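Local structure of putative transcriptional regulator (Clostridium difficile, 3QI7) at residues Pro303-Phe309 against Arg344-Gly348; Phe159-Ala163 against Asp215-Gln219; Gly99-Leu104 against Pro120-Asp124; Leu245-Val251 against Phe293-Leu299. The protein is of unknown function but has a periplasmic-binding-protein-like fold, consistent with binding a small ligand, and may be a lipoprotein or a transcriptional regulator. All blocks are in the same frame, centred on the assembly; numbering follows the deposited sequence.

Followed from the N terminus, the four contacts close one after another, and none nests in or crosses another. Interaction 3 comes first, joining the neighbouring connections that follow strands 88-94 and 115-118 of the mixed sheet. Interaction 2 closes a loop of 51 residues by laying helix 203-223 on strand 159-164 of the three-stranded sheet. Interaction 4 ties the end of helix 234-247 to the loop after helix 279-292, and it packs on interaction 2 where Ile216 meets Tyr249. Three residues later the chain enters interaction 1, which spans a largely helical loop and returns beside strand 361-370 of the mixed sheet. Centres of interactions 3 and 4 lie about 40 Å apart.

Interaction 1: Pro303-Phe309 against Arg344-Gly348; sequences PMPMDAF and RFGIG
Phe309 and Phe345 meet edge-to-face: the CE1 corner of the Phe309 ring stands over the centre of the Phe345 ring, 3.7 Å from Phe345 CE1. The ring planes are inclined at 55°, so the pair is well short of perpendicular, and the centroids are 4.9 Å apart. Phe309 sits in the first turn of helix 306-324, which follows Pro305 at the N-cap. Its CG is anti to the backbone N (chi1 180°), which carries the ring out from the helix to Phe345, the last residue of helix 334-345. Gly346, with positive phi, ends that helix and turns the chain so that Ile347 faces the same partners. The extended CG1-CD1 arm of Ile347 (chi2 -173°) reaches toward Phe309 and brings CD1 to 4.2 Å from Phe309 CE1, obliquely to the ring. Its other branch turns to the proline, with Ile347 CG2 3.8 Å from Pro303 CB, where the two side chains lie at a slant to each other. Met304, a selenomethionine with two conformers, makes a Met-aromatic contact in the conformer described, and this part is less certain. There SE approaches Phe345 CD2 to 3.7 Å and lies obliquely to the ring, well off its normal, while the two side chains run roughly at right angles. Leu366 of strand 361-370 touches both Phe309 and Ile347, joining this cluster to the sheet. Across the two segments the contact is wholly apolar, so its hold comes from shape fit and dispersion, with ring edge against ring face adding a small directional term.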
loop_
_atom_site.group_PDB
_atom_site.type_symbol
_atom_site.label_atom_id
_atom_site.label_comp_id
_atom_site.label_asym_id
_atom_site.label_seq_id
_atom_site.Cartn_x
_atom_site.Cartn_y
_atom_site.Cartn_z
ATOM N N PRO A 303 -0.834 -4.247 9.689
ATOM C CA PRO A 303 0.303 -5.112 9.983
ATOM C C PRO A 303 1.520 -4.874 9.078
ATOM O O PRO A 303 2.654 -5.187 9.469
ATOM C CB PRO A 303 -0.262 -6.531 9.711
ATOM C CG PRO A 303 -1.656 -6.403 9.930
ATOM C CD PRO A 303 -2.025 -5.050 9.401
HETATM N N MSE A 304 1.281 -4.375 7.867
HETATM C CA MSE A 304 2.361 -4.066 6.922
HETATM C C MSE A 304 1.923 -2.983 5.940
HETATM O O MSE A 304 0.733 -2.787 5.749
HETATM C CB MSE A 304 2.849 -5.331 6.171
HETATM C CG MSE A 304 1.796 -6.224 5.541
HETATM SE SE MSE A 304 2.466 -8.001 4.965
HETATM C CE MSE A 304 3.999 -7.526 3.885
ATOM N N PRO A 305 2.882 -2.287 5.310
ATOM C CA PRO A 305 2.449 -1.266 4.374
ATOM C C PRO A 305 1.845 -1.877 3.142
ATOM O O PRO A 305 2.223 -2.969 2.778
ATOM C CB PRO A 305 3.727 -0.550 3.982
ATOM C CG PRO A 305 4.879 -1.258 4.744
ATOM C CD PRO A 305 4.348 -2.493 5.311
HETATM N N MSE A 306 0.947 -1.167 2.507
HETATM C CA MSE A 306 0.352 -1.667 1.265
HETATM C C MSE A 306 1.429 -1.803 0.125
HETATM O O MSE A 306 1.352 -2.711 -0.732
HETATM C CB MSE A 306 -0.782 -0.734 0.833
HETATM C CG MSE A 306 -2.081 -0.923 1.593
HETATM SE SE MSE A 306 -2.803 -2.739 1.220
HETATM C CE MSE A 306 -3.275 -2.608 -0.557
ATOM N N ASP A 307 2.421 -0.913 0.123
ATOM C CA ASP A 307 3.532 -0.984 -0.834
ATOM C C ASP A 307 4.319 -2.292 -0.742
ATOM O O ASP A 307 4.966 -2.695 -1.717
ATOM C CB ASP A 307 4.531 0.182 -0.635
ATOM C CG ASP A 307 4.027 1.516 -1.211
ATOM O OD1 ASP A 307 2.935 1.541 -1.800
ATOM O OD2 ASP A 307 4.737 2.539 -1.066
ATOM N N ALA A 308 4.303 -2.928 0.423
ATOM C CA ALA A 308 4.882 -4.265 0.597
ATOM C C ALA A 308 3.876 -5.411 0.416
ATOM O O ALA A 308 4.170 -6.425 -0.215
ATOM C CB ALA A 308 5.598 -4.380 1.971
ATOM N N PHE A 309 2.676 -5.236 0.949
ATOM C CA PHE A 309 1.659 -6.269 0.843
ATOM C C PHE A 309 1.222 -6.607 -0.582
ATOM O O PHE A 309 1.160 -7.789 -0.924
ATOM C CB PHE A 309 0.435 -5.929 1.732
ATOM C CG PHE A 309 -0.642 -6.949 1.665
ATOM C CD1 PHE A 309 -0.511 -8.158 2.330
ATOM C CD2 PHE A 309 -1.773 -6.734 0.856
ATOM C CE1 PHE A 309 -1.530 -9.132 2.257
ATOM C CE2 PHE A 309 -2.790 -7.679 0.774
ATOM C CZ PHE A 309 -2.658 -8.895 1.450
ATOM N N ARG A 344 -1.127 -17.133 3.875
ATOM C CA ARG A 344 0.244 -16.754 3.514
ATOM C C ARG A 344 0.831 -15.683 4.435
ATOM O O ARG A 344 2.025 -15.560 4.488
ATOM C CB ARG A 344 0.329 -16.305 2.053
ATOM C CG ARG A 344 0.161 -17.435 1.015
ATOM C CD ARG A 344 1.510 -18.195 0.768
ATOM N NE ARG A 344 1.311 -19.260 -0.204
ATOM C CZ ARG A 344 1.052 -20.536 0.075
ATOM N NH1 ARG A 344 1.002 -20.976 1.331
ATOM N NH2 ARG A 344 0.832 -21.381 -0.922
ATOM N N PHE A 345 -0.016 -14.904 5.103
ATOM C CA PHE A 345 0.414 -13.781 5.956
ATOM C C PHE A 345 -0.069 -13.857 7.410
ATOM O O PHE A 345 0.466 -13.162 8.285
ATOM C CB PHE A 345 -0.068 -12.456 5.374
ATOM C CG PHE A 345 0.443 -12.165 3.997
ATOM C CD1 PHE A 345 -0.225 -12.635 2.880
ATOM C CD2 PHE A 345 1.597 -11.434 3.819
ATOM C CE1 PHE A 345 0.228 -12.348 1.625
ATOM C CE2 PHE A 345 2.075 -11.166 2.568
ATOM C CZ PHE A 345 1.382 -11.635 1.451
ATOM N N GLY A 346 -1.085 -14.660 7.684
ATOM C CA GLY A 346 -1.702 -14.694 9.029
ATOM C C GLY A 346 -2.320 -13.378 9.484
ATOM O O GLY A 346 -2.327 -13.055 10.687
ATOM N N ILE A 347 -2.838 -12.614 8.532
ATOM C CA ILE A 347 -3.553 -11.387 8.812
ATOM C C ILE A 347 -4.961 -11.374 8.164
ATOM O O ILE A 347 -5.235 -12.036 7.137
ATOM C CB ILE A 347 -2.741 -10.122 8.399
ATOM C CG1 ILE A 347 -2.684 -9.940 6.876
ATOM C CG2 ILE A 347 -1.315 -10.131 9.045
ATOM C CD1 ILE A 347 -1.714 -8.767 6.421
ATOM N N GLY A 348 -5.844 -10.579 8.769
ATOM C CA GLY A 348 -7.189 -10.401 8.222
ATOM C C GLY A 348 -7.189 -9.289 7.198
ATOM O O GLY A 348 -6.333 -8.369 7.199
#

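Interaction 2: Phe159-Ala163 against Asp215-Gln219; sequences FIHYA and DIEKQ
Tyr162, with the largest buried surface here, reaches from the strand to the helix and gives its hydroxyl proton to Asp215; OH to OD2 is modelled very short, at 2.5 Å. The bond uses the anti lone pair of OD2, and the carboxylate lies at the ring edge with its plane turned 88° from that of the ring. The same oxygen is gripped a second time: Gln219 NE2 donates to Asp215 OD2 at 3.1 Å, nearly straight, from the syn side. Two donors thus share one buried carboxylate oxygen and fix its rotation. The bend at chi2 (-63°) swings the Gln219 amide back to Asp215; CG, set by chi1, lies 3.7 Å from Tyr162 OH, while OE1 accepts from Lys222. Ile160, two residues earlier on the same face of the strand, packs CG1, CG2 and CD1 against the CB-CG stem of Gln219. On the tyrosine ring, Ile216 CG1 comes to 3.8 Å from Tyr162 CE2. Strand and helix axes run nearly antiparallel at 165°, 10.8 Å apart. Parallel strands 191-196 and 228-231 are joined through helix 203-223, a beta-alpha-beta crossover passing over the central strand 159-164, typical of the Rossmann-like lobes of periplasmic-binding-protein folds.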
loop_
_atom_site.group_PDB
_atom_site.type_symbol
_atom_site.label_atom_id
_atom_site.label_comp_id
_atom_site.label_asym_id
_atom_site.label_seq_id
_atom_site.Cartn_x
_atom_site.Cartn_y
_atom_site.Cartn_z
ATOM N N PHE A 159 -12.858 14.548 13.907
ATOM C CA PHE A 159 -11.855 14.122 12.941
ATOM C C PHE A 159 -11.331 15.373 12.236
ATOM O O PHE A 159 -12.109 16.072 11.564
ATOM C CB PHE A 159 -12.488 13.185 11.917
ATOM C CG PHE A 159 -11.522 12.535 10.959
ATOM C CD1 PHE A 159 -10.879 13.271 9.936
ATOM C CD2 PHE A 159 -11.320 11.147 11.003
ATOM C CE1 PHE A 159 -10.050 12.627 9.058
ATOM C CE2 PHE A 159 -10.445 10.525 10.126
ATOM C CZ PHE A 159 -9.842 11.260 9.153
ATOM N N ILE A 160 -10.040 15.661 12.400
ATOM C CA ILE A 160 -9.403 16.830 11.740
ATOM C C ILE A 160 -8.652 16.322 10.487
ATOM O O ILE A 160 -7.823 15.430 10.600
ATOM C CB ILE A 160 -8.446 17.607 12.696
ATOM C CG1 ILE A 160 -9.004 17.692 14.124
ATOM C CG2 ILE A 160 -8.183 19.049 12.165
ATOM C CD1 ILE A 160 -10.410 18.358 14.315
ATOM N N HIS A 161 -9.000 16.847 9.297
ATOM C CA HIS A 161 -8.357 16.503 8.017
ATOM C C HIS A 161 -7.533 17.669 7.490
ATOM O O HIS A 161 -8.074 18.779 7.343
ATOM C CB HIS A 161 -9.450 16.182 6.995
ATOM C CG HIS A 161 -8.937 15.692 5.675
ATOM N ND1 HIS A 161 -8.454 16.546 4.694
ATOM C CD2 HIS A 161 -8.886 14.444 5.152
ATOM C CE1 HIS A 161 -8.105 15.828 3.638
ATOM N NE2 HIS A 161 -8.351 14.551 3.891
ATOM N N TYR A 162 -6.232 17.424 7.265
ATOM C CA TYR A 162 -5.269 18.450 6.826
ATOM C C TYR A 162 -4.733 18.084 5.430
ATOM O O TYR A 162 -4.251 16.982 5.218
ATOM C CB TYR A 162 -4.079 18.535 7.807
ATOM C CG TYR A 162 -4.377 19.149 9.142
ATOM C CD1 TYR A 162 -4.601 20.494 9.262
ATOM C CD2 TYR A 162 -4.388 18.374 10.307
ATOM C CE1 TYR A 162 -4.881 21.062 10.491
ATOM C CE2 TYR A 162 -4.655 18.926 11.530
ATOM C CZ TYR A 162 -4.900 20.285 11.627
ATOM O OH TYR A 162 -5.163 20.836 12.858
ATOM N N ALA A 163 -4.782 19.054 4.508
ATOM C CA ALA A 163 -4.374 18.916 3.106
ATOM C C ALA A 163 -4.362 20.313 2.504
ATOM O O ALA A 163 -5.202 21.141 2.866
ATOM C CB ALA A 163 -5.393 18.081 2.327
ATOM N N ASP A 215 -2.413 24.923 14.536
ATOM C CA ASP A 215 -3.815 24.530 14.334
ATOM C C ASP A 215 -4.228 23.337 15.232
ATOM O O ASP A 215 -5.302 23.350 15.876
ATOM C CB ASP A 215 -4.095 24.220 12.884
ATOM C CG ASP A 215 -5.590 24.231 12.587
ATOM O OD1 ASP A 215 -6.147 25.351 12.481
ATOM O OD2 ASP A 215 -6.196 23.137 12.521
ATOM N N ILE A 216 -3.353 22.337 15.294
ATOM C CA ILE A 216 -3.567 21.173 16.161
ATOM C C ILE A 216 -3.767 21.600 17.602
ATOM O O ILE A 216 -4.738 21.192 18.226
ATOM C CB ILE A 216 -2.425 20.132 16.016
ATOM C CG1 ILE A 216 -2.457 19.527 14.601
ATOM C CG2 ILE A 216 -2.549 19.022 17.083
ATOM C CD1 ILE A 216 -1.243 18.755 14.226
ATOM N N GLU A 217 -2.886 22.437 18.140
ATOM C CA GLU A 217 -3.141 22.995 19.468
ATOM C C GLU A 217 -4.557 23.582 19.609
ATOM O O GLU A 217 -5.243 23.356 20.604
ATOM C CB GLU A 217 -2.099 24.067 19.819
ATOM C CG GLU A 217 -0.718 23.470 20.026
ATOM C CD GLU A 217 0.315 24.524 20.362
ATOM O OE1 GLU A 217 -0.071 25.551 20.967
ATOM O OE2 GLU A 217 1.500 24.305 20.023
ATOM N N LYS A 218 -5.001 24.300 18.581
ATOM C CA LYS A 218 -6.328 24.916 18.589
ATOM C C LYS A 218 -7.450 23.905 18.640
ATOM O O LYS A 218 -8.452 24.098 19.359
ATOM C CB LYS A 218 -6.497 25.876 17.388
ATOM C CG LYS A 218 -5.639 27.128 17.546
ATOM C CD LYS A 218 -6.104 28.296 16.679
ATOM C CE LYS A 218 -5.710 28.140 15.216
ATOM N NZ LYS A 218 -5.795 29.463 14.530
ATOM N N GLN A 219 -7.286 22.825 17.875
ATOM C CA GLN A 219 -8.310 21.806 17.768
ATOM C C GLN A 219 -8.451 21.029 19.080
ATOM O O GLN A 219 -9.570 20.690 19.481
ATOM C CB GLN A 219 -8.045 20.867 16.577
ATOM C CG GLN A 219 -7.922 21.571 15.194
ATOM C CD GLN A 219 -9.168 22.292 14.729
ATOM O OE1 GLN A 219 -10.243 22.134 15.305
ATOM N NE2 GLN A 219 -9.031 23.082 13.651
#

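Interaction 3: Gly99-Leu104 against Pro120-Asp124; sequences GLLPAL and PMGDD
Asp123 carries the polar half of the contact with Gly99. Gly99 N donates to Asp123 OD2 at 2.8 Å in a nearly straight bond, 167° at the hydrogen, although the donor stands 39° above the carboxylate plane. The other oxygen works through water 1, which donates to Asp123 OD1 at 2.7 Å and accepts from Leu100 N at 3.0 Å. Together the two carboxylate oxygens therefore hold successive backbone N-H groups, one directly and one by a water bridge, on the chain leading into helix 101-110. Placed near the N-terminal part of that helix, the carboxylate would probably be favoured in its charged form. The next N-H, that of Leu101, is buried here without a partner; Asp123 OD2 lies 3.7 Å away.

The segments are the loop and first helical residues after strand 88-94, and the loop after strand 115-118. The contact thus joins two strand-to-helix connections at the C-terminal ends of adjacent parallel strands. In periplasmic-binding-protein-like folds this edge of the sheet commonly faces the ligand cleft. Asp124, the N-cap of helix 125-131, caps Gln127 N through OD1.

The apolar half centres on Met121, a selenomethionine. Its chain bends at the last torsion (chi3 66°), which turns the methyl carbon onto the backbone: CE comes to 3.5 Å from Leu101 N and 4.0 Å from Leu100 CB. The Leu104 and Met121 side chains reach toward each other tip to tip, with Leu104 CD1 3.5 Å from Met121 SE. Val93 of strand 88-94 touches Met121, Leu100 and Leu104, while Leu128 of helix 125-131 touches both Met121 and Asp123.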
loop_
_atom_site.group_PDB
_atom_site.type_symbol
_atom_site.label_atom_id
_atom_site.label_comp_id
_atom_site.label_asym_id
_atom_site.label_seq_id
_atom_site.Cartn_x
_atom_site.Cartn_y
_atom_site.Cartn_z
ATOM N N GLY A 99 1.004 4.036 -17.444
ATOM C CA GLY A 99 1.757 4.038 -18.676
ATOM C C GLY A 99 2.173 2.679 -19.191
ATOM O O GLY A 99 2.499 2.555 -20.378
ATOM N N LEU A 100 2.185 1.658 -18.325
ATOM C CA LEU A 100 2.796 0.382 -18.702
ATOM C C LEU A 100 1.786 -0.607 -19.296
ATOM O O LEU A 100 2.167 -1.674 -19.806
ATOM C CB LEU A 100 3.532 -0.236 -17.505
ATOM C CG LEU A 100 4.646 0.643 -16.913
ATOM C CD1 LEU A 100 5.126 0.070 -15.559
ATOM C CD2 LEU A 100 5.831 0.824 -17.902
ATOM N N LEU A 101 0.512 -0.251 -19.283
ATOM C CA LEU A 101 -0.511 -1.174 -19.782
ATOM C C LEU A 101 -0.250 -1.705 -21.202
ATOM O O LEU A 101 -0.407 -2.913 -21.436
ATOM C CB LEU A 101 -1.914 -0.557 -19.665
ATOM C CG LEU A 101 -3.115 -1.459 -19.966
ATOM C CD1 LEU A 101 -3.083 -2.752 -19.159
ATOM C CD2 LEU A 101 -4.407 -0.690 -19.690
ATOM N N PRO A 102 0.176 -0.830 -22.159
ATOM C CA PRO A 102 0.438 -1.381 -23.504
ATOM C C PRO A 102 1.446 -2.516 -23.498
ATOM O O PRO A 102 1.325 -3.447 -24.309
ATOM C CB PRO A 102 0.966 -0.174 -24.306
ATOM C CG PRO A 102 0.367 1.026 -23.601
ATOM C CD PRO A 102 0.410 0.629 -22.126
ATOM N N ALA A 103 2.402 -2.464 -22.572
ATOM C CA ALA A 103 3.399 -3.515 -22.459
ATOM C C ALA A 103 2.746 -4.873 -22.178
ATOM O O ALA A 103 3.122 -5.892 -22.772
ATOM C CB ALA A 103 4.431 -3.180 -21.360
ATOM N N LEU A 104 1.787 -4.888 -21.251
ATOM C CA LEU A 104 1.148 -6.133 -20.873
ATOM C C LEU A 104 0.181 -6.631 -21.954
ATOM O O LEU A 104 -0.012 -7.840 -22.101
ATOM C CB LEU A 104 0.454 -5.991 -19.522
ATOM C CG LEU A 104 1.408 -5.736 -18.335
ATOM C CD1 LEU A 104 0.649 -5.556 -17.052
ATOM C CD2 LEU A 104 2.427 -6.829 -18.165
ATOM N N PRO A 120 0.227 -2.530 -7.337
ATOM C CA PRO A 120 -0.829 -2.028 -8.205
ATOM C C PRO A 120 -0.249 -1.531 -9.514
ATOM O O PRO A 120 0.957 -1.608 -9.712
ATOM C CB PRO A 120 -1.369 -0.823 -7.398
ATOM C CG PRO A 120 -0.046 -0.178 -6.839
ATOM C CD PRO A 120 0.861 -1.428 -6.562
HETATM N N MSE A 121 -1.100 -1.072 -10.429
HETATM C CA MSE A 121 -0.652 -0.208 -11.533
HETATM C C MSE A 121 -1.490 1.091 -11.491
HETATM O O MSE A 121 -2.587 1.112 -10.924
HETATM C CB MSE A 121 -0.771 -0.922 -12.877
HETATM C CG MSE A 121 0.392 -1.914 -13.122
HETATM SE SE MSE A 121 0.090 -3.120 -14.648
HETATM C CE MSE A 121 0.116 -1.834 -16.135
ATOM N N GLY A 122 -0.972 2.163 -12.082
ATOM C CA GLY A 122 -1.605 3.464 -11.989
ATOM C C GLY A 122 -2.596 3.746 -13.092
ATOM O O GLY A 122 -3.225 4.807 -13.100
ATOM N N ASP A 123 -2.742 2.811 -14.026
ATOM C CA ASP A 123 -3.623 3.022 -15.186
ATOM C C ASP A 123 -5.109 2.983 -14.835
ATOM O O ASP A 123 -5.509 2.507 -13.778
ATOM C CB ASP A 123 -3.319 1.991 -16.283
ATOM C CG ASP A 123 -1.817 1.841 -16.542
ATOM O OD1 ASP A 123 -1.134 1.178 -15.729
ATOM O OD2 ASP A 123 -1.313 2.397 -17.538
ATOM N N ASP A 124 -5.934 3.486 -15.747
ATOM C CA ASP A 124 -7.392 3.464 -15.584
ATOM C C ASP A 124 -7.863 2.048 -15.164
ATOM O O ASP A 124 -7.516 1.058 -15.811
ATOM C CB ASP A 124 -8.051 3.849 -16.927
ATOM C CG ASP A 124 -9.578 3.880 -16.854
ATOM O OD1 ASP A 124 -10.193 2.830 -16.587
ATOM O OD2 ASP A 124 -10.166 4.950 -17.090
HETATM O O HOH W 1 1.565 1.484 -15.414
#

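Interaction 4: Leu245-Val251 against Phe293-Leu299; sequences LELKYIV and FGMSNRL
Arg298 reaches back to Lys248, donating from NH2 to the backbone O of Lys248 at 2.9 Å. The bond is in the carbonyl plane, on a lone pair, and bent to 144° at the hydrogen; Arg298 NE adds a weak one to the same oxygen at 3.4 Å. Outside the contact, Arg298 NH2 also forms a salt bridge with Asp226. The bends at chi2 and chi3 (-58° and -82°) fold the arginine back over the other segment, so that the middle of the guanidinium face is covered, with Ile250 CG1 3.6 Å from Arg298 CZ. Arg298 O in turn accepts from Val251 N at 2.9 Å, as part of the single beta bridge of Val251 with Leu299.

At the other end Lys248 NZ donates to Leu245 O at 3.0 Å and, across the contact, to Phe293 O at 3.3 Å. One ammonium thus joins the carbonyl ends of helices 234-247 and 279-292, the second of which closes in a Schellman motif at Gly294.

The packing follows outward. Selenomethionine Met295, bent at chi2 and chi3, lays SE against Lys248, 3.8 Å from Lys248 CA, and its CE comes near Tyr249 O. Leu245 divides its methyls between two partners, CD2 meeting Met295 CG and CD1 meeting Phe293 CD2. Leu299 CD2 lies against Val251 CB.

Two positive side chains thus tie the segments through backbone carbonyls: Lys248 serves two at helix ends, where the local dipoles would probably favour its charge, while Arg298 shares its own between the Lys248 carbonyl and the Asp226 carboxylate.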
loop_
_atom_site.group_PDB
_atom_site.type_symbol
_atom_site.label_atom_id
_atom_site.label_comp_id
_atom_site.label_asym_id
_atom_site.label_seq_id
_atom_site.Cartn_x
_atom_site.Cartn_y
_atom_site.Cartn_z
ATOM N N LEU A 245 2.455 12.837 20.617
ATOM C CA LEU A 245 3.193 12.409 21.815
ATOM C C LEU A 245 3.050 13.424 22.958
ATOM O O LEU A 245 3.023 13.052 24.130
ATOM C CB LEU A 245 4.682 12.133 21.495
ATOM C CG LEU A 245 4.940 10.945 20.547
ATOM C CD1 LEU A 245 6.434 10.633 20.440
ATOM C CD2 LEU A 245 4.171 9.651 20.930
ATOM N N GLU A 246 2.934 14.698 22.601
ATOM C CA GLU A 246 2.795 15.791 23.564
ATOM C C GLU A 246 1.346 15.980 24.027
ATOM O O GLU A 246 1.076 16.079 25.221
ATOM C CB GLU A 246 3.327 17.088 22.925
ATOM C CG GLU A 246 3.351 18.338 23.824
ATOM C CD GLU A 246 3.295 19.640 23.012
ATOM O OE1 GLU A 246 3.927 19.693 21.935
ATOM O OE2 GLU A 246 2.600 20.586 23.434
ATOM N N LEU A 247 0.404 16.012 23.093
ATOM C CA LEU A 247 -1.003 16.364 23.415
ATOM C C LEU A 247 -1.919 15.140 23.619
ATOM O O LEU A 247 -3.047 15.271 24.130
ATOM C CB LEU A 247 -1.583 17.278 22.320
ATOM C CG LEU A 247 -1.032 18.706 22.177
ATOM C CD1 LEU A 247 -1.783 19.469 21.062
ATOM C CD2 LEU A 247 -1.116 19.487 23.486
ATOM N N LYS A 248 -1.452 13.979 23.170
ATOM C CA LYS A 248 -2.000 12.671 23.505
ATOM C C LYS A 248 -3.347 12.447 22.868
ATOM O O LYS A 248 -4.252 11.861 23.454
ATOM C CB LYS A 248 -2.039 12.437 25.009
ATOM C CG LYS A 248 -0.696 12.660 25.699
ATOM C CD LYS A 248 -0.243 11.405 26.405
ATOM C CE LYS A 248 0.862 11.693 27.416
ATOM N NZ LYS A 248 2.177 11.752 26.737
ATOM N N TYR A 249 -3.445 12.898 21.624
ATOM C CA TYR A 249 -4.644 12.716 20.844
ATOM C C TYR A 249 -4.561 11.398 20.089
ATOM O O TYR A 249 -3.695 10.573 20.393
ATOM C CB TYR A 249 -4.900 13.943 19.932
ATOM C CG TYR A 249 -3.766 14.417 19.048
ATOM C CD1 TYR A 249 -3.419 13.743 17.889
ATOM C CD2 TYR A 249 -3.079 15.589 19.347
ATOM C CE1 TYR A 249 -2.405 14.224 17.028
ATOM C CE2 TYR A 249 -2.052 16.063 18.520
ATOM C CZ TYR A 249 -1.714 15.390 17.380
ATOM O OH TYR A 249 -0.710 15.896 16.590
ATOM N N ILE A 250 -5.476 11.180 19.157
ATOM C CA ILE A 250 -5.514 9.944 18.385
ATOM C C ILE A 250 -4.988 10.150 16.958
ATOM O O ILE A 250 -5.290 11.160 16.311
ATOM C CB ILE A 250 -6.960 9.373 18.297
ATOM C CG1 ILE A 250 -7.521 9.067 19.685
ATOM C CG2 ILE A 250 -7.016 8.137 17.457
ATOM C CD1 ILE A 250 -9.066 9.230 19.759
ATOM N N VAL A 251 -4.186 9.202 16.491
ATOM C CA VAL A 251 -3.784 9.127 15.080
ATOM C C VAL A 251 -4.078 7.711 14.584
ATOM O O VAL A 251 -3.231 6.799 14.616
ATOM C CB VAL A 251 -2.308 9.526 14.857
ATOM C CG1 VAL A 251 -2.005 9.609 13.361
ATOM C CG2 VAL A 251 -2.013 10.854 15.601
ATOM N N PHE A 293 5.387 5.845 26.336
ATOM C CA PHE A 293 5.084 7.249 26.116
ATOM C C PHE A 293 3.630 7.586 26.501
ATOM O O PHE A 293 3.140 8.676 26.215
ATOM C CB PHE A 293 5.321 7.650 24.642
ATOM C CG PHE A 293 6.758 7.493 24.152
ATOM C CD1 PHE A 293 7.846 7.434 25.036
ATOM C CD2 PHE A 293 7.010 7.454 22.777
ATOM C CE1 PHE A 293 9.142 7.303 24.558
ATOM C CE2 PHE A 293 8.306 7.315 22.293
ATOM C CZ PHE A 293 9.380 7.245 23.194
ATOM N N GLY A 294 2.935 6.656 27.136
ATOM C CA GLY A 294 1.551 6.902 27.560
ATOM C C GLY A 294 0.592 6.946 26.376
ATOM O O GLY A 294 -0.431 7.617 26.434
HETATM N N MSE A 295 0.914 6.219 25.313
HETATM C CA MSE A 295 0.134 6.302 24.062
HETATM C C MSE A 295 -0.541 5.005 23.632
HETATM O O MSE A 295 -0.938 4.850 22.457
HETATM C CB MSE A 295 1.022 6.829 22.939
HETATM C CG MSE A 295 1.423 8.267 23.107
HETATM SE SE MSE A 295 -0.050 9.453 22.968
HETATM C CE MSE A 295 -0.455 9.272 21.031
ATOM N N SER A 296 -0.728 4.079 24.557
ATOM C CA SER A 296 -1.424 2.828 24.224
ATOM C C SER A 296 -2.872 3.090 23.780
ATOM O O SER A 296 -3.583 3.940 24.325
ATOM C CB SER A 296 -1.363 1.824 25.386
ATOM O OG SER A 296 -0.043 1.265 25.472
ATOM N N ASN A 297 -3.263 2.362 22.747
ATOM C CA ASN A 297 -4.555 2.471 22.121
ATOM C C ASN A 297 -4.862 3.858 21.511
ATOM O O ASN A 297 -6.018 4.157 21.274
ATOM C CB ASN A 297 -5.641 1.995 23.079
ATOM C CG ASN A 297 -5.404 0.545 23.572
ATOM O OD1 ASN A 297 -5.059 0.322 24.732
ATOM N ND2 ASN A 297 -5.580 -0.426 22.690
ATOM N N ARG A 298 -3.824 4.660 21.212
ATOM C CA ARG A 298 -3.982 5.971 20.551
ATOM C C ARG A 298 -3.510 6.045 19.097
ATOM O O ARG A 298 -3.845 6.990 18.384
ATOM C CB ARG A 298 -3.237 7.034 21.365
ATOM C CG ARG A 298 -3.617 7.084 22.847
ATOM C CD ARG A 298 -5.102 7.335 23.041
ATOM N NE ARG A 298 -5.451 8.751 22.941
ATOM C CZ ARG A 298 -6.663 9.243 23.173
ATOM N NH1 ARG A 298 -7.683 8.428 23.453
ATOM N NH2 ARG A 298 -6.868 10.552 23.088
ATOM N N LEU A 299 -2.810 5.014 18.635
ATOM C CA LEU A 299 -2.056 5.053 17.364
ATOM C C LEU A 299 -2.308 3.754 16.638
ATOM O O LEU A 299 -2.218 2.657 17.246
ATOM C CB LEU A 299 -0.541 5.187 17.629
ATOM C CG LEU A 299 -0.052 6.345 18.474
ATOM C CD1 LEU A 299 1.427 6.201 18.850
ATOM C CD2 LEU A 299 -0.318 7.709 17.761
#